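Local structure of lipase-specific foldase (Burkholderia glumae, 2ES4) at residues 128-138 and 172-181; 235-243 and 253-261. The protein assists the folding of the extracellular lipase during its passage through the periplasm, acting as a dedicated steric chaperone or foldase. All coordinates share one frame; numbering follows the deposited sequence.

Contact 1. Residues 128-138 and 172-181; sequences VWRRYRAYFDA and TLGEWAEPFF
Tyr132 and Phe180 meet at the buried heart of this contact in a T-shaped stack. Phe180 CE2 stands over the middle of the tyrosine ring, 3.7 Å from Tyr132 CG, with the two planes at 89°. The opposite face of Tyr132 takes Phe136 CE1, so the ring is wedged between two phenylalanines while its hydroxyl bonds to Asp90. One turn on, Tyr135 CE2 lies 3.5 Å from Phe181 CE2; these planes are only 25° apart but slid past each other, with little overlap. Leu173, branched and apolar, places CD2 3.7 Å from Tyr132 CA and faces Tyr135 with CD1. Val128 forks between two rings. CG1, anti to the backbone N (chi1 -178°), reaches Phe180 CZ at 3.5 Å, while CG2 makes a CH-pi contact over the five-membered ring of Trp176, 3.8 Å from its centroid. Thr172 packs closely too: its CG2 lies 3.8 Å from Tyr135 CA, and its hydroxyl sits at the edge of the Tyr135 ring, bonding back to Leu168 O. Arg131 CG is 3.2 Å from Thr172 O.

Farther out the packing thins. Arg131 bends at chi3, and its guanidinium stands nearly perpendicular to Trp176, whose CD1 lies over one of its faces. Ala134 and Ala138 touch the Thr172 methyl loosely, Ala138 CB 4.1 Å from Thr172 CG2. Gly174, with positive phi, suits the turn between helices 155-172 and 177-198.

Helix 120-137 thus packs across this junction, with helix 84-90 against Tyr132, Trp176 and Phe181, and helix 155-172 against Tyr135, Ala177 and Phe181.

Contact 2. Residues 235-243 and 253-261; sequences DAVTKIADL and MRAQIAQTL
Leu243 meets the one flat-ended side chain that takes part, Gln256, through its aliphatic stem and not through the amide: Gln256 CB lies 3.8 Å from Leu243 CD1, and neither amide face nor edge is used across the contact. A glutamine suits this rim, greasy below and polar at its end. Deeper in, the same Leu243 methyl touches Met253 SD and Ile257 CD1, each at 3.6 Å, the leucine and isoleucine lying side by side but running opposite ways. Met253 leaves its backbone with CG anti to N (chi1 176°), then bends at chi2 and chi3, bringing CE to 3.6 Å from Ile240 O; an unbranched chain can curl at two bonds, so the methyl reaches Ile240 while the sulfur meets Leu243. The Ile257 side chain crosses that of Ile240 at about a right angle, Ile257 CD1 3.8 Å from Ile240 CG1. At the other end the small Ala236 lets Leu261 come close, Ala236 CB 3.6 Å from Leu261 CD2. Nearer solvent, Lys239 CE lies 3.4 Å from Thr260 OG1, a contact through carbon.

The segments run nearly antiparallel, at 153°, in a hairpin of helices 221-245 and 250-258. Helix 263-294 lies against Ile240, Met253 and Ala258, and a chain of a different protein packs on Ile240.

From the N terminus, the chain passes helices 84-90 and 101-116 before helix 120-137 supplies the first side of contact 1. Thirty-three residues later, after helix 155-172, the chain returns and that loop closes, joining helix 120-137 to the junction of helices 155-172 and 177-198. Helix 177-198 then carries the chain away through helix 208-215 to helix 221-245, where contact 2 opens; it closes after just nine intervening residues, tying helix 221-245 to helix 250-258 ahead of the long helix 263-294. The two loops follow in series, neither enclosing nor crossing the other. Their centres lie 48 Å apart on opposite sides of the chain's centre, and each joins helices of its own region of an elongated, all-helical fold.

Contact 1. Residues 128-138 and 172-181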
loop_
_atom_site.group_PDB
_atom_site.type_symbol
_atom_site.label_atom_id
_atom_site.label_comp_id
_atom_site.label_asym_id
_atom_site.label_seq_id
_atom_site.Cartn_x
_atom_site.Cartn_y
_atom_site.Cartn_z
ATOM N N VAL B 128 1.921 -18.647 26.403
ATOM C CA VAL B 128 1.487 -17.357 25.862
ATOM C C VAL B 128 0.487 -17.604 24.741
ATOM O O VAL B 128 -0.522 -16.907 24.645
ATOM C CB VAL B 128 2.663 -16.533 25.314
ATOM C CG1 VAL B 128 2.175 -15.180 24.815
ATOM C CG2 VAL B 128 3.708 -16.345 26.388
ATOM N N TRP B 129 0.751 -18.642 23.946
ATOM C CA TRP B 129 -0.127 -19.023 22.857
ATOM C C TRP B 129 -1.549 -19.241 23.351
ATOM O O TRP B 129 -2.504 -18.783 22.721
ATOM C CB TRP B 129 0.380 -20.286 22.149
ATOM C CG TRP B 129 -0.518 -20.810 21.049
ATOM C CD1 TRP B 129 -0.876 -22.110 20.844
ATOM C CD2 TRP B 129 -1.169 -20.044 20.018
ATOM N NE1 TRP B 129 -1.705 -22.209 19.753
ATOM C CE2 TRP B 129 -1.904 -20.962 19.227
ATOM C CE3 TRP B 129 -1.210 -18.670 19.684
ATOM C CZ2 TRP B 129 -2.673 -20.550 18.117
ATOM C CZ3 TRP B 129 -1.967 -18.257 18.589
ATOM C CH2 TRP B 129 -2.691 -19.199 17.814
ATOM N N ARG B 130 -1.660 -19.919 24.492
ATOM C CA ARG B 130 -2.947 -20.194 25.117
ATOM C C ARG B 130 -3.640 -18.897 25.524
ATOM O O ARG B 130 -4.807 -18.674 25.196
ATOM C CB ARG B 130 -2.783 -21.098 26.331
ATOM N N ARG B 131 -2.889 -18.017 26.178
ATOM C CA ARG B 131 -3.419 -16.733 26.619
ATOM C C ARG B 131 -3.760 -15.795 25.466
ATOM O O ARG B 131 -4.726 -15.033 25.553
ATOM C CB ARG B 131 -2.452 -16.069 27.590
ATOM C CG ARG B 131 -2.591 -16.593 29.008
ATOM C CD ARG B 131 -1.645 -15.899 29.970
ATOM N NE ARG B 131 -0.284 -16.425 29.889
ATOM C CZ ARG B 131 0.695 -16.109 30.733
ATOM N NH1 ARG B 131 0.475 -15.263 31.733
ATOM N NH2 ARG B 131 1.899 -16.647 30.582
ATOM N N TYR B 132 -2.999 -15.885 24.376
ATOM C CA TYR B 132 -3.243 -15.054 23.205
ATOM C C TYR B 132 -4.527 -15.460 22.515
ATOM O O TYR B 132 -5.358 -14.616 22.208
ATOM C CB TYR B 132 -2.076 -15.120 22.219
ATOM C CG TYR B 132 -2.042 -13.991 21.204
ATOM C CD1 TYR B 132 -1.215 -14.078 20.076
ATOM C CD2 TYR B 132 -2.806 -12.808 21.384
ATOM C CE1 TYR B 132 -1.143 -13.015 19.142
ATOM C CE2 TYR B 132 -2.743 -11.749 20.465
ATOM C CZ TYR B 132 -1.908 -11.861 19.347
ATOM O OH TYR B 132 -1.858 -10.834 18.441
ATOM N N ARG B 133 -4.689 -16.757 22.285
ATOM C CA ARG B 133 -5.888 -17.265 21.638
ATOM C C ARG B 133 -7.130 -17.006 22.488
ATOM O O ARG B 133 -8.220 -16.817 21.953
ATOM C CB ARG B 133 -5.738 -18.748 21.323
ATOM C CG ARG B 133 -5.592 -19.644 22.522
ATOM C CD ARG B 133 -5.230 -21.043 22.141
ATOM N NE ARG B 133 -6.156 -21.552 21.144
ATOM C CZ ARG B 133 -6.110 -22.772 20.631
ATOM N NH1 ARG B 133 -5.178 -23.633 21.022
ATOM N NH2 ARG B 133 -6.994 -23.127 19.711
ATOM N N ALA B 134 -6.939 -16.945 23.809
ATOM C CA ALA B 134 -8.030 -16.663 24.739
ATOM C C ALA B 134 -8.469 -15.223 24.507
ATOM O O ALA B 134 -9.651 -14.904 24.611
ATOM C CB ALA B 134 -7.574 -16.848 26.170
ATOM N N TYR B 135 -7.506 -14.380 24.126
ATOM C CA TYR B 135 -7.751 -12.975 23.830
ATOM C C TYR B 135 -8.703 -12.832 22.653
ATOM O O TYR B 135 -9.634 -12.038 22.721
ATOM C CB TYR B 135 -6.415 -12.253 23.578
ATOM C CG TYR B 135 -6.509 -10.852 23.034
ATOM C CD1 TYR B 135 -6.773 -10.618 21.664
ATOM C CD2 TYR B 135 -6.345 -9.750 23.876
ATOM C CE1 TYR B 135 -6.888 -9.325 21.155
ATOM C CE2 TYR B 135 -6.450 -8.439 23.374
ATOM C CZ TYR B 135 -6.718 -8.240 22.013
ATOM O OH TYR B 135 -6.796 -6.969 21.511
ATOM N N PHE B 136 -8.427 -13.556 21.567
ATOM C CA PHE B 136 -9.263 -13.501 20.369
ATOM C C PHE B 136 -10.668 -14.025 20.612
ATOM O O PHE B 136 -11.639 -13.475 20.088
ATOM C CB PHE B 136 -8.628 -14.257 19.211
ATOM C CG PHE B 136 -7.376 -13.631 18.701
ATOM C CD1 PHE B 136 -6.133 -14.064 19.170
ATOM C CD2 PHE B 136 -7.426 -12.600 17.744
ATOM C CE1 PHE B 136 -4.957 -13.488 18.697
ATOM C CE2 PHE B 136 -6.241 -12.006 17.259
ATOM C CZ PHE B 136 -5.004 -12.451 17.737
ATOM N N ASP B 137 -10.770 -15.070 21.431
ATOM C CA ASP B 137 -12.062 -15.661 21.773
ATOM C C ASP B 137 -12.864 -14.695 22.637
ATOM O O ASP B 137 -14.059 -14.500 22.415
ATOM C CB ASP B 137 -11.873 -16.979 22.523
ATOM C CG ASP B 137 -11.401 -18.101 21.621
ATOM O OD1 ASP B 137 -10.364 -17.940 20.944
ATOM O OD2 ASP B 137 -12.071 -19.155 21.590
ATOM N N ALA B 138 -12.173 -14.055 23.579
ATOM C CA ALA B 138 -12.785 -13.082 24.480
ATOM C C ALA B 138 -12.959 -11.736 23.782
ATOM O O ALA B 138 -13.578 -10.820 24.331
ATOM C CB ALA B 138 -11.944 -12.918 25.732
ATOM N N THR B 172 -6.664 -11.431 29.777
ATOM C CA THR B 172 -6.217 -12.597 29.021
ATOM C C THR B 172 -4.704 -12.740 28.953
ATOM O O THR B 172 -4.165 -13.785 29.304
ATOM C CB THR B 172 -6.780 -12.580 27.600
ATOM O OG1 THR B 172 -6.405 -11.360 26.945
ATOM C CG2 THR B 172 -8.302 -12.689 27.622
ATOM N N LEU B 173 -4.026 -11.688 28.505
ATOM C CA LEU B 173 -2.573 -11.706 28.384
ATOM C C LEU B 173 -1.876 -11.347 29.682
ATOM O O LEU B 173 -0.756 -11.801 29.925
ATOM C CB LEU B 173 -2.126 -10.773 27.261
ATOM C CG LEU B 173 -2.639 -11.128 25.872
ATOM C CD1 LEU B 173 -2.295 -10.045 24.911
ATOM C CD2 LEU B 173 -2.025 -12.435 25.449
ATOM N N GLY B 174 -2.540 -10.536 30.506
ATOM C CA GLY B 174 -1.980 -10.131 31.789
ATOM C C GLY B 174 -0.606 -9.507 31.715
ATOM O O GLY B 174 -0.435 -8.418 31.169
ATOM N N GLU B 175 0.385 -10.257 32.191
ATOM C CA GLU B 175 1.779 -9.821 32.191
ATOM C C GLU B 175 2.299 -9.512 30.783
ATOM O O GLU B 175 3.209 -8.697 30.616
ATOM C CB GLU B 175 2.632 -10.869 32.837
ATOM N N TRP B 176 1.679 -10.147 29.785
ATOM C CA TRP B 176 2.043 -9.957 28.391
ATOM C C TRP B 176 1.241 -8.890 27.659
ATOM O O TRP B 176 1.538 -8.583 26.504
ATOM C CB TRP B 176 1.990 -11.260 27.603
ATOM C CG TRP B 176 2.984 -12.271 28.049
ATOM C CD1 TRP B 176 2.801 -13.226 29.004
ATOM C CD2 TRP B 176 4.320 -12.434 27.565
ATOM N NE1 TRP B 176 3.939 -13.978 29.155
ATOM C CE2 TRP B 176 4.891 -13.521 28.288
ATOM C CE3 TRP B 176 5.096 -11.778 26.592
ATOM C CZ2 TRP B 176 6.212 -13.968 28.062
ATOM C CZ3 TRP B 176 6.402 -12.221 26.367
ATOM C CH2 TRP B 176 6.949 -13.311 27.102
ATOM N N ALA B 177 0.286 -8.270 28.346
ATOM C CA ALA B 177 -0.541 -7.220 27.748
ATOM C C ALA B 177 0.284 -6.009 27.346
ATOM O O ALA B 177 0.057 -5.419 26.286
ATOM C CB ALA B 177 -1.611 -6.804 28.701
ATOM N N GLU B 178 1.268 -5.680 28.181
ATOM C CA GLU B 178 2.156 -4.557 27.932
ATOM C C GLU B 178 3.062 -4.741 26.708
ATOM O O GLU B 178 3.072 -3.893 25.819
ATOM C CB GLU B 178 2.991 -4.217 29.190
ATOM C CG GLU B 178 4.132 -3.217 28.961
ATOM C CD GLU B 178 3.630 -1.841 28.555
ATOM O OE1 GLU B 178 4.468 -1.009 28.176
ATOM O OE2 GLU B 178 2.403 -1.586 28.613
ATOM N N PRO B 179 3.848 -5.835 26.657
ATOM C CA PRO B 179 4.718 -6.029 25.500
ATOM C C PRO B 179 3.950 -6.268 24.205
ATOM O O PRO B 179 4.407 -5.884 23.142
ATOM C CB PRO B 179 5.540 -7.240 25.917
ATOM C CG PRO B 179 4.649 -7.996 26.748
ATOM C CD PRO B 179 4.057 -6.944 27.605
ATOM N N PHE B 180 2.749 -6.824 24.322
ATOM C CA PHE B 180 1.909 -7.106 23.167
ATOM C C PHE B 180 1.276 -5.883 22.530
ATOM O O PHE B 180 1.419 -5.661 21.329
ATOM C CB PHE B 180 0.805 -8.098 23.533
ATOM C CG PHE B 180 1.169 -9.532 23.305
ATOM C CD1 PHE B 180 2.389 -10.058 23.771
ATOM C CD2 PHE B 180 0.285 -10.375 22.614
ATOM C CE1 PHE B 180 2.724 -11.411 23.548
ATOM C CE2 PHE B 180 0.604 -11.726 22.385
ATOM C CZ PHE B 180 1.824 -12.245 22.850
ATOM N N PHE B 181 0.593 -5.083 23.345
ATOM C CA PHE B 181 -0.107 -3.904 22.850
ATOM C C PHE B 181 0.362 -2.572 23.393
ATOM O O PHE B 181 -0.234 -1.545 23.077
ATOM C CB PHE B 181 -1.608 -4.053 23.102
ATOM C CG PHE B 181 -2.191 -5.288 22.511
ATOM C CD1 PHE B 181 -2.306 -5.430 21.118
ATOM C CD2 PHE B 181 -2.603 -6.338 23.338
ATOM C CE1 PHE B 181 -2.827 -6.611 20.552
ATOM C CE2 PHE B 181 -3.122 -7.517 22.785
ATOM C CZ PHE B 181 -3.235 -7.659 21.391
#

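Contact 2. Residues 235-243 and 253-261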
loop_
_atom_site.group_PDB
_atom_site.type_symbol
_atom_site.label_atom_id
_atom_site.label_comp_id
_atom_site.label_asym_id
_atom_site.label_seq_id
_atom_site.Cartn_x
_atom_site.Cartn_y
_atom_site.Cartn_z
ATOM N N ASP B 235 14.059 13.955 4.162
ATOM C CA ASP B 235 14.554 15.306 3.919
ATOM C C ASP B 235 15.680 15.373 2.897
ATOM O O ASP B 235 15.766 16.340 2.149
ATOM C CB ASP B 235 14.976 15.988 5.217
ATOM C CG ASP B 235 13.817 16.692 5.907
ATOM O OD1 ASP B 235 13.233 17.616 5.300
ATOM O OD2 ASP B 235 13.490 16.330 7.055
ATOM N N ALA B 236 16.497 14.322 2.830
ATOM C CA ALA B 236 17.596 14.253 1.865
ATOM C C ALA B 236 16.998 14.180 0.464
ATOM O O ALA B 236 17.442 14.878 -0.449
ATOM C CB ALA B 236 18.458 13.041 2.127
ATOM N N VAL B 237 15.947 13.374 0.324
ATOM C CA VAL B 237 15.244 13.231 -0.950
ATOM C C VAL B 237 14.592 14.568 -1.317
ATOM O O VAL B 237 14.673 15.003 -2.465
ATOM C CB VAL B 237 14.155 12.132 -0.870
ATOM C CG1 VAL B 237 13.355 12.062 -2.157
ATOM C CG2 VAL B 237 14.788 10.795 -0.572
ATOM N N THR B 238 13.987 15.226 -0.327
ATOM C CA THR B 238 13.325 16.513 -0.536
ATOM C C THR B 238 14.286 17.605 -1.007
ATOM O O THR B 238 13.903 18.449 -1.818
ATOM C CB THR B 238 12.594 16.993 0.737
ATOM O OG1 THR B 238 11.618 16.019 1.118
ATOM C CG2 THR B 238 11.891 18.326 0.508
ATOM N N LYS B 239 15.526 17.580 -0.518
ATOM C CA LYS B 239 16.518 18.577 -0.923
ATOM C C LYS B 239 16.791 18.482 -2.419
ATOM O O LYS B 239 16.879 19.500 -3.108
ATOM C CB LYS B 239 17.824 18.391 -0.166
ATOM C CG LYS B 239 17.702 18.559 1.338
ATOM C CD LYS B 239 19.048 18.498 2.012
ATOM C CE LYS B 239 19.819 19.720 1.652
ATOM N NZ LYS B 239 19.221 20.985 2.127
ATOM N N ILE B 240 16.861 17.247 -2.916
ATOM C CA ILE B 240 17.095 16.999 -4.334
ATOM C C ILE B 240 15.874 17.444 -5.137
ATOM O O ILE B 240 16.013 18.166 -6.129
ATOM C CB ILE B 240 17.386 15.506 -4.605
ATOM C CG1 ILE B 240 18.658 15.081 -3.866
ATOM C CG2 ILE B 240 17.537 15.255 -6.105
ATOM C CD1 ILE B 240 19.005 13.613 -3.998
ATOM N N ALA B 241 14.686 17.051 -4.670
ATOM C CA ALA B 241 13.429 17.401 -5.332
ATOM C C ALA B 241 13.241 18.907 -5.448
ATOM O O ALA B 241 12.844 19.400 -6.503
ATOM C CB ALA B 241 12.252 16.784 -4.600
ATOM N N ASP B 242 13.593 19.633 -4.385
ATOM C CA ASP B 242 13.478 21.092 -4.366
ATOM C C ASP B 242 14.365 21.763 -5.409
ATOM O O ASP B 242 13.941 22.718 -6.063
ATOM C CB ASP B 242 13.803 21.655 -2.981
ATOM C CG ASP B 242 12.745 21.321 -1.940
ATOM O OD1 ASP B 242 11.552 21.186 -2.297
ATOM O OD2 ASP B 242 13.112 21.191 -0.754
ATOM N N LEU B 243 15.575 21.236 -5.591
ATOM C CA LEU B 243 16.499 21.785 -6.580
ATOM C C LEU B 243 15.988 21.564 -7.999
ATOM O O LEU B 243 16.156 22.423 -8.865
ATOM C CB LEU B 243 17.888 21.190 -6.409
ATOM C CG LEU B 243 18.654 21.754 -5.218
ATOM C CD1 LEU B 243 19.841 20.898 -4.911
ATOM C CD2 LEU B 243 19.080 23.185 -5.521
ATOM N N MET B 253 23.046 21.691 -9.082
ATOM C CA MET B 253 22.559 20.543 -8.320
ATOM C C MET B 253 23.737 19.910 -7.582
ATOM O O MET B 253 23.667 19.691 -6.379
ATOM C CB MET B 253 21.921 19.515 -9.254
ATOM C CG MET B 253 21.473 18.228 -8.575
ATOM S SD MET B 253 20.104 18.403 -7.423
ATOM C CE MET B 253 18.726 18.307 -8.550
ATOM N N ARG B 254 24.836 19.693 -8.302
ATOM C CA ARG B 254 26.036 19.106 -7.720
ATOM C C ARG B 254 26.591 19.965 -6.589
ATOM O O ARG B 254 26.853 19.453 -5.508
ATOM C CB ARG B 254 27.123 18.927 -8.772
ATOM C CG ARG B 254 28.367 18.175 -8.261
ATOM C CD ARG B 254 29.504 18.151 -9.269
ATOM N NE ARG B 254 29.115 17.570 -10.556
ATOM C CZ ARG B 254 28.922 18.273 -11.670
ATOM N NH1 ARG B 254 29.082 19.593 -11.664
ATOM N NH2 ARG B 254 28.547 17.663 -12.784
ATOM N N ALA B 255 26.714 21.267 -6.837
ATOM C CA ALA B 255 27.250 22.207 -5.849
ATOM C C ALA B 255 26.455 22.267 -4.554
ATOM O O ALA B 255 27.021 22.116 -3.466
ATOM C CB ALA B 255 27.370 23.591 -6.449
ATOM N N GLN B 256 25.141 22.435 -4.677
ATOM C CA GLN B 256 24.273 22.513 -3.514
ATOM C C GLN B 256 24.177 21.209 -2.724
ATOM O O GLN B 256 24.225 21.217 -1.490
ATOM C CB GLN B 256 22.880 23.003 -3.909
ATOM C CG GLN B 256 21.950 23.255 -2.721
ATOM C CD GLN B 256 22.568 24.172 -1.679
ATOM O OE1 GLN B 256 23.045 25.265 -2.003
ATOM N NE2 GLN B 256 22.611 23.708 -0.433
ATOM N N ILE B 257 24.039 20.096 -3.434
ATOM C CA ILE B 257 23.946 18.800 -2.779
ATOM C C ILE B 257 25.270 18.391 -2.135
ATOM O O ILE B 257 25.275 17.774 -1.069
ATOM C CB ILE B 257 23.467 17.710 -3.756
ATOM C CG1 ILE B 257 22.048 18.009 -4.236
ATOM C CG2 ILE B 257 23.476 16.332 -3.098
ATOM C CD1 ILE B 257 21.003 18.038 -3.134
ATOM N N ALA B 258 26.381 18.762 -2.767
ATOM C CA ALA B 258 27.708 18.430 -2.245
ATOM C C ALA B 258 27.966 18.988 -0.864
ATOM O O ALA B 258 28.612 18.333 -0.042
ATOM C CB ALA B 258 28.787 18.879 -3.194
ATOM N N GLN B 259 27.411 20.167 -0.592
ATOM C CA GLN B 259 27.596 20.800 0.707
ATOM C C GLN B 259 26.533 20.460 1.743
ATOM O O GLN B 259 26.461 21.098 2.795
ATOM C CB GLN B 259 27.753 22.315 0.562
ATOM C CG GLN B 259 26.562 23.032 -0.040
ATOM C CD GLN B 259 26.758 24.526 -0.091
ATOM O OE1 GLN B 259 27.755 25.017 -0.623
ATOM N NE2 GLN B 259 25.804 25.266 0.467
ATOM N N THR B 260 25.685 19.477 1.434
ATOM C CA THR B 260 24.646 19.047 2.362
ATOM C C THR B 260 24.624 17.530 2.504
ATOM O O THR B 260 24.753 17.007 3.612
ATOM C CB THR B 260 23.261 19.552 1.956
ATOM O OG1 THR B 260 22.973 19.177 0.602
ATOM C CG2 THR B 260 23.153 21.075 2.102
ATOM N N LEU B 261 24.506 16.824 1.382
ATOM C CA LEU B 261 24.475 15.361 1.392
ATOM C C LEU B 261 25.814 14.701 1.113
ATOM O O LEU B 261 25.971 13.497 1.330
ATOM C CB LEU B 261 23.433 14.839 0.399
ATOM C CG LEU B 261 21.991 15.316 0.588
ATOM C CD1 LEU B 261 21.097 14.636 -0.437
ATOM C CD2 LEU B 261 21.525 15.003 2.003
#